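Local coordinates for protein short chain dehydrogenase (A0QTM2 homolog) (Mycobacterium thermoresistibile, PDB 3SC4) that probably catalyses nicotinamide-cofactor-dependent oxidation or reduction of a substrate, as other members of the short-chain dehydrogenase/reductase family do, at residues 148-153 with 222-227; 164-169 with 271-276. All blocks are in the same frame, centred on the assembly; numbering follows the deposited sequence.

In the fold
Along the chain from the N terminus, the segments come in the order 148-153, 164-169, 222-227 and 271-276, one from each contact in turn, so the two closures cross and neither encloses the other. Interaction 1 closes a loop of 68 residues, joining the loop that leaves the C-terminal end of strand 146-149 in the parallel sheet to helix 222-232. Interaction 2 begins on helix 164-183, which follows that strand, and spans 101 residues to the C-terminal loop beyond helix 245-252. The contact centres are about 15 Å apart, yet they touch: Pro152 CG lies 3.5 Å from Trp273 CE3, so that Trp273 links the loop after strand 146-149 to the start of helix 164-183.

Interaction 1: residues 148-153 with 222-227; sequences LTLSPP and EVYADA
Leu150 and Tyr224 carry this contact: the leucine runs out from the strand side and the phenol in from the helix, so the two lie alongside, pointing opposite ways. Leu150 CG lies 3.7 Å from Tyr224 CE1, meeting the ring obliquely, and the phenol end reaches back along the leucine until Tyr224 OH is 3.6 Å from Leu150 CB. The CB bond of Leu150 points toward the helix, and a chi1 of -86°, with CG anti to the carbonyl carbon, lays CG beside the ring. A tyrosine suits this place because its ring offers an apolar flank to leucine while its buried hydroxyl makes a hydrogen bond to Leu194 O at the end of the neighbouring strand. Leucine fits in turn, its branched end packing on both Ile25 and the tyrosine ring. Ile25 and Ile21 belong to helix 20-30, so the contact lies in the layer of helices on one face of the Rossmann-type parallel sheet. Thr149 points to the other face, toward Met173 and Ala177 of helix 164-183, and its OG1 hydrogen-bonds Asn99 ND2. An inverse gamma turn centres on Leu150, whose O accepts a hydrogen bond from Lys170 NZ. Ser151 OG is hydrogen-bonded with Thr174 OG1.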
loop_
_atom_site.group_PDB
_atom_site.type_symbol
_atom_site.label_atom_id
_atom_site.label_comp_id
_atom_site.label_asym_id
_atom_site.label_seq_id
_atom_site.Cartn_x
_atom_site.Cartn_y
_atom_site.Cartn_z
ATOM N N LEU B 148 12.200 12.751 -0.403
ATOM C CA LEU B 148 10.927 13.455 -0.548
ATOM C C LEU B 148 10.102 12.734 -1.585
ATOM O O LEU B 148 10.571 12.502 -2.716
ATOM C CB LEU B 148 11.159 14.892 -0.998
ATOM C CG LEU B 148 9.934 15.798 -0.981
ATOM C CD1 LEU B 148 9.463 16.060 0.425
ATOM C CD2 LEU B 148 10.280 17.120 -1.662
ATOM N N THR B 149 8.868 12.401 -1.209
ATOM C CA THR B 149 8.035 11.507 -1.988
ATOM C C THR B 149 6.760 12.242 -2.292
ATOM O O THR B 149 6.176 12.868 -1.433
ATOM C CB THR B 149 7.804 10.181 -1.211
ATOM O OG1 THR B 149 9.062 9.527 -1.039
ATOM C CG2 THR B 149 6.901 9.247 -1.960
ATOM N N LEU B 150 6.367 12.197 -3.546
ATOM C CA LEU B 150 5.302 13.043 -4.059
ATOM C C LEU B 150 4.001 12.258 -3.993
ATOM O O LEU B 150 3.593 11.589 -4.972
ATOM C CB LEU B 150 5.654 13.542 -5.460
ATOM C CG LEU B 150 6.507 14.836 -5.479
ATOM C CD1 LEU B 150 7.525 14.979 -4.333
ATOM C CD2 LEU B 150 7.171 15.085 -6.813
ATOM N N SER B 151 3.370 12.325 -2.811
ATOM C CA SER B 151 2.219 11.480 -2.490
ATOM C C SER B 151 1.445 12.131 -1.365
ATOM O O SER B 151 1.953 13.044 -0.733
ATOM C CB SER B 151 2.699 10.092 -2.100
ATOM O OG SER B 151 3.449 10.177 -0.909
ATOM N N PRO B 152 0.206 11.674 -1.114
ATOM C CA PRO B 152 -0.703 12.430 -0.274
ATOM C C PRO B 152 -0.722 11.946 1.152
ATOM O O PRO B 152 -0.262 10.836 1.421
ATOM C CB PRO B 152 -2.054 12.108 -0.896
ATOM C CG PRO B 152 -1.923 10.671 -1.318
ATOM C CD PRO B 152 -0.451 10.460 -1.645
ATOM N N PRO B 153 -1.276 12.748 2.061
ATOM C CA PRO B 153 -1.584 12.262 3.413
ATOM C C PRO B 153 -2.568 11.123 3.347
ATOM O O PRO B 153 -3.393 11.079 2.415
ATOM C CB PRO B 153 -2.289 13.447 4.095
ATOM C CG PRO B 153 -2.059 14.605 3.233
ATOM C CD PRO B 153 -1.828 14.085 1.826
ATOM N N GLU B 222 5.308 25.365 -10.262
ATOM C CA GLU B 222 6.107 26.105 -9.290
ATOM C C GLU B 222 5.585 25.969 -7.866
ATOM O O GLU B 222 6.360 25.993 -6.951
ATOM C CB GLU B 222 6.196 27.588 -9.681
ATOM C CG GLU B 222 7.237 27.885 -10.790
ATOM C CD GLU B 222 6.718 27.703 -12.243
ATOM O OE1 GLU B 222 5.594 27.196 -12.474
ATOM O OE2 GLU B 222 7.471 28.090 -13.167
ATOM N N VAL B 223 4.285 25.814 -7.667
ATOM C CA VAL B 223 3.787 25.623 -6.319
ATOM C C VAL B 223 4.430 24.396 -5.677
ATOM O O VAL B 223 4.741 24.429 -4.500
ATOM C CB VAL B 223 2.238 25.534 -6.248
ATOM C CG1 VAL B 223 1.726 24.138 -6.644
ATOM C CG2 VAL B 223 1.769 25.893 -4.871
ATOM N N TYR B 224 4.683 23.356 -6.467
ATOM C CA TYR B 224 5.344 22.134 -6.004
ATOM C C TYR B 224 6.861 22.327 -5.874
ATOM O O TYR B 224 7.472 21.904 -4.886
ATOM C CB TYR B 224 5.077 20.993 -6.994
ATOM C CG TYR B 224 4.551 19.685 -6.425
ATOM C CD1 TYR B 224 5.103 19.111 -5.294
ATOM C CD2 TYR B 224 3.537 18.978 -7.092
ATOM C CE1 TYR B 224 4.634 17.910 -4.790
ATOM C CE2 TYR B 224 3.059 17.772 -6.595
ATOM C CZ TYR B 224 3.615 17.246 -5.444
ATOM O OH TYR B 224 3.140 16.056 -4.955
ATOM N N ALA B 225 7.473 22.941 -6.886
ATOM C CA ALA B 225 8.929 23.224 -6.871
ATOM C C ALA B 225 9.339 24.088 -5.669
ATOM O O ALA B 225 10.244 23.733 -4.923
ATOM C CB ALA B 225 9.369 23.885 -8.173
ATOM N N ASP B 226 8.664 25.213 -5.474
ATOM C CA ASP B 226 8.948 26.093 -4.331
ATOM C C ASP B 226 8.695 25.393 -2.994
ATOM O O ASP B 226 9.492 25.538 -2.072
ATOM C CB ASP B 226 8.142 27.394 -4.402
ATOM C CG ASP B 226 8.664 28.363 -5.458
ATOM O OD1 ASP B 226 9.726 28.102 -6.055
ATOM O OD2 ASP B 226 8.007 29.409 -5.683
ATOM N N ALA B 227 7.618 24.615 -2.881
ATOM C CA ALA B 227 7.360 23.908 -1.608
ATOM C C ALA B 227 8.479 22.872 -1.360
ATOM O O ALA B 227 9.028 22.795 -0.261
ATOM C CB ALA B 227 5.960 23.256 -1.566
#

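Interaction 2: residues 164-169 with 271-276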
loop_
_atom_site.group_PDB
_atom_site.type_symbol
_atom_site.label_atom_id
_atom_site.label_comp_id
_atom_site.label_asym_id
_atom_site.label_seq_id
_atom_site.Cartn_x
_atom_site.Cartn_y
_atom_site.Cartn_z
ATOM N N THR B 164 -9.857 2.662 -5.846
ATOM C CA THR B 164 -9.028 1.732 -5.078
ATOM C C THR B 164 -7.614 1.504 -5.619
ATOM O O THR B 164 -6.649 1.665 -4.907
ATOM C CB THR B 164 -9.783 0.416 -4.906
ATOM O OG1 THR B 164 -10.986 0.698 -4.180
ATOM C CG2 THR B 164 -8.946 -0.591 -4.172
ATOM N N PRO B 165 -7.483 1.168 -6.888
ATOM C CA PRO B 165 -6.130 0.951 -7.403
ATOM C C PRO B 165 -5.198 2.127 -7.185
ATOM O O PRO B 165 -4.080 1.971 -6.679
ATOM C CB PRO B 165 -6.364 0.727 -8.906
ATOM C CG PRO B 165 -7.795 0.277 -8.983
ATOM C CD PRO B 165 -8.507 1.025 -7.928
ATOM N N TYR B 166 -5.635 3.302 -7.581
ATOM C CA TYR B 166 -4.814 4.502 -7.468
ATOM C C TYR B 166 -4.595 4.895 -6.015
ATOM O O TYR B 166 -3.496 5.248 -5.650
ATOM C CB TYR B 166 -5.446 5.664 -8.256
ATOM C CG TYR B 166 -4.591 6.894 -8.378
ATOM C CD1 TYR B 166 -3.345 6.839 -8.965
ATOM C CD2 TYR B 166 -5.051 8.113 -7.932
ATOM C CE1 TYR B 166 -2.547 7.999 -9.077
ATOM C CE2 TYR B 166 -4.291 9.260 -8.028
ATOM C CZ TYR B 166 -3.024 9.212 -8.589
ATOM O OH TYR B 166 -2.275 10.379 -8.693
ATOM N N MET B 167 -5.635 4.829 -5.186
ATOM C CA MET B 167 -5.479 5.127 -3.762
ATOM C C MET B 167 -4.473 4.178 -3.146
ATOM O O MET B 167 -3.633 4.590 -2.357
ATOM C CB MET B 167 -6.801 5.014 -3.043
ATOM C CG MET B 167 -6.714 5.184 -1.551
ATOM S SD MET B 167 -6.399 3.619 -0.674
ATOM C CE MET B 167 -7.877 2.658 -1.083
ATOM N N MET B 168 -4.550 2.903 -3.505
ATOM C CA MET B 168 -3.579 1.925 -2.973
ATOM C C MET B 168 -2.132 2.310 -3.314
ATOM O O MET B 168 -1.223 2.187 -2.479
ATOM C CB MET B 168 -3.861 0.505 -3.511
ATOM C CG MET B 168 -5.003 -0.159 -2.819
ATOM S SD MET B 168 -5.464 -1.697 -3.621
ATOM C CE MET B 168 -3.989 -2.688 -3.300
ATOM N N ALA B 169 -1.928 2.695 -4.564
ATOM C CA ALA B 169 -0.616 3.032 -5.054
ATOM C C ALA B 169 -0.135 4.308 -4.375
ATOM O O ALA B 169 0.984 4.345 -3.847
ATOM C CB ALA B 169 -0.619 3.172 -6.586
ATOM N N ASP B 271 -7.330 19.181 -5.241
ATOM C CA ASP B 271 -6.658 17.925 -5.593
ATOM C C ASP B 271 -7.430 16.789 -4.915
ATOM O O ASP B 271 -8.231 17.016 -4.010
ATOM C CB ASP B 271 -5.204 17.993 -5.101
ATOM C CG ASP B 271 -4.283 16.940 -5.719
ATOM O OD1 ASP B 271 -4.688 16.187 -6.613
ATOM O OD2 ASP B 271 -3.103 16.890 -5.310
ATOM N N LEU B 272 -7.209 15.563 -5.356
ATOM C CA LEU B 272 -7.643 14.397 -4.599
ATOM C C LEU B 272 -7.017 14.442 -3.195
ATOM O O LEU B 272 -5.888 14.904 -3.034
ATOM C CB LEU B 272 -7.198 13.115 -5.288
ATOM C CG LEU B 272 -7.750 12.809 -6.688
ATOM C CD1 LEU B 272 -7.293 11.415 -7.159
ATOM C CD2 LEU B 272 -9.268 12.925 -6.729
ATOM N N TRP B 273 -7.766 13.972 -2.200
ATOM C CA TRP B 273 -7.298 13.853 -0.813
ATOM C C TRP B 273 -7.127 15.193 -0.107
ATOM O O TRP B 273 -6.456 15.276 0.896
ATOM C CB TRP B 273 -6.021 12.956 -0.699
ATOM C CG TRP B 273 -6.300 11.584 -1.199
ATOM C CD1 TRP B 273 -7.203 10.717 -0.677
ATOM C CD2 TRP B 273 -5.738 10.933 -2.352
ATOM N NE1 TRP B 273 -7.245 9.567 -1.414
ATOM C CE2 TRP B 273 -6.342 9.654 -2.440
ATOM C CE3 TRP B 273 -4.762 11.282 -3.296
ATOM C CZ2 TRP B 273 -6.029 8.731 -3.456
ATOM C CZ3 TRP B 273 -4.457 10.355 -4.318
ATOM C CH2 TRP B 273 -5.097 9.091 -4.371
ATOM N N VAL B 274 -7.784 16.227 -0.619
ATOM C CA VAL B 274 -7.690 17.561 -0.061
ATOM C C VAL B 274 -9.072 18.183 0.045
ATOM O O VAL B 274 -9.895 18.078 -0.881
ATOM C CB VAL B 274 -6.756 18.427 -0.913
ATOM C CG1 VAL B 274 -6.878 19.914 -0.526
ATOM C CG2 VAL B 274 -5.319 17.922 -0.751
ATOM N N ASP B 275 -9.333 18.825 1.180
ATOM C CA ASP B 275 -10.652 19.458 1.424
ATOM C C ASP B 275 -10.774 20.835 0.812
ATOM O O ASP B 275 -11.853 21.221 0.416
ATOM C CB ASP B 275 -10.947 19.585 2.939
ATOM C CG ASP B 275 -11.371 18.246 3.591
ATOM O OD1 ASP B 275 -12.178 17.507 2.950
ATOM O OD2 ASP B 275 -10.903 17.962 4.737
ATOM N N SER B 276 -9.678 21.587 0.775
ATOM C CA SER B 276 -9.725 23.003 0.390
ATOM C C SER B 276 -8.565 23.399 -0.479
ATOM O O SER B 276 -7.464 22.947 -0.273
ATOM C CB SER B 276 -9.684 23.909 1.640
ATOM O OG SER B 276 -10.703 23.562 2.562
#
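Tyr166 and Trp273 set their rings nearly parallel, with planes at 28°, but displaced far enough for little ring-on-ring overlap: the centroid of the Trp273 six-membered ring is 5.7 Å from that of Tyr166. The touching is therefore at the indole corner, where Trp273 CH2 lies 3.7 Å from Tyr166 CD2. The CB bond of Tyr166 already points toward the loop, and CG anti to the backbone N (chi1 -172°) sets the ring alongside the indole. Leu272 CD1 comes up to the edge of that phenol, 3.8 Å from Tyr166 CE2, while Leu272 CB rests over one face of the indole, near its rim. Met167 lies roughly perpendicular to the tryptophan side chain, its CB 3.8 Å from Trp273 CZ2; the flexible thioether then bends away, and Met167 packs on Leu175 of the second subunit. Indole breadth lets one residue span both helix neighbours, and Trp273 NE1 makes a hydrogen bond to Trp160 O. A type II turn from Asp271 to Val274 presents Leu272 and Trp273 together, the latter with a left-handed backbone (phi 71°). Tyr166 and Lys170 form the Tyr-x-x-x-Lys sequence characteristic of the short-chain dehydrogenase active site, so the C-terminal loop here probably forms part of the wall beside that site.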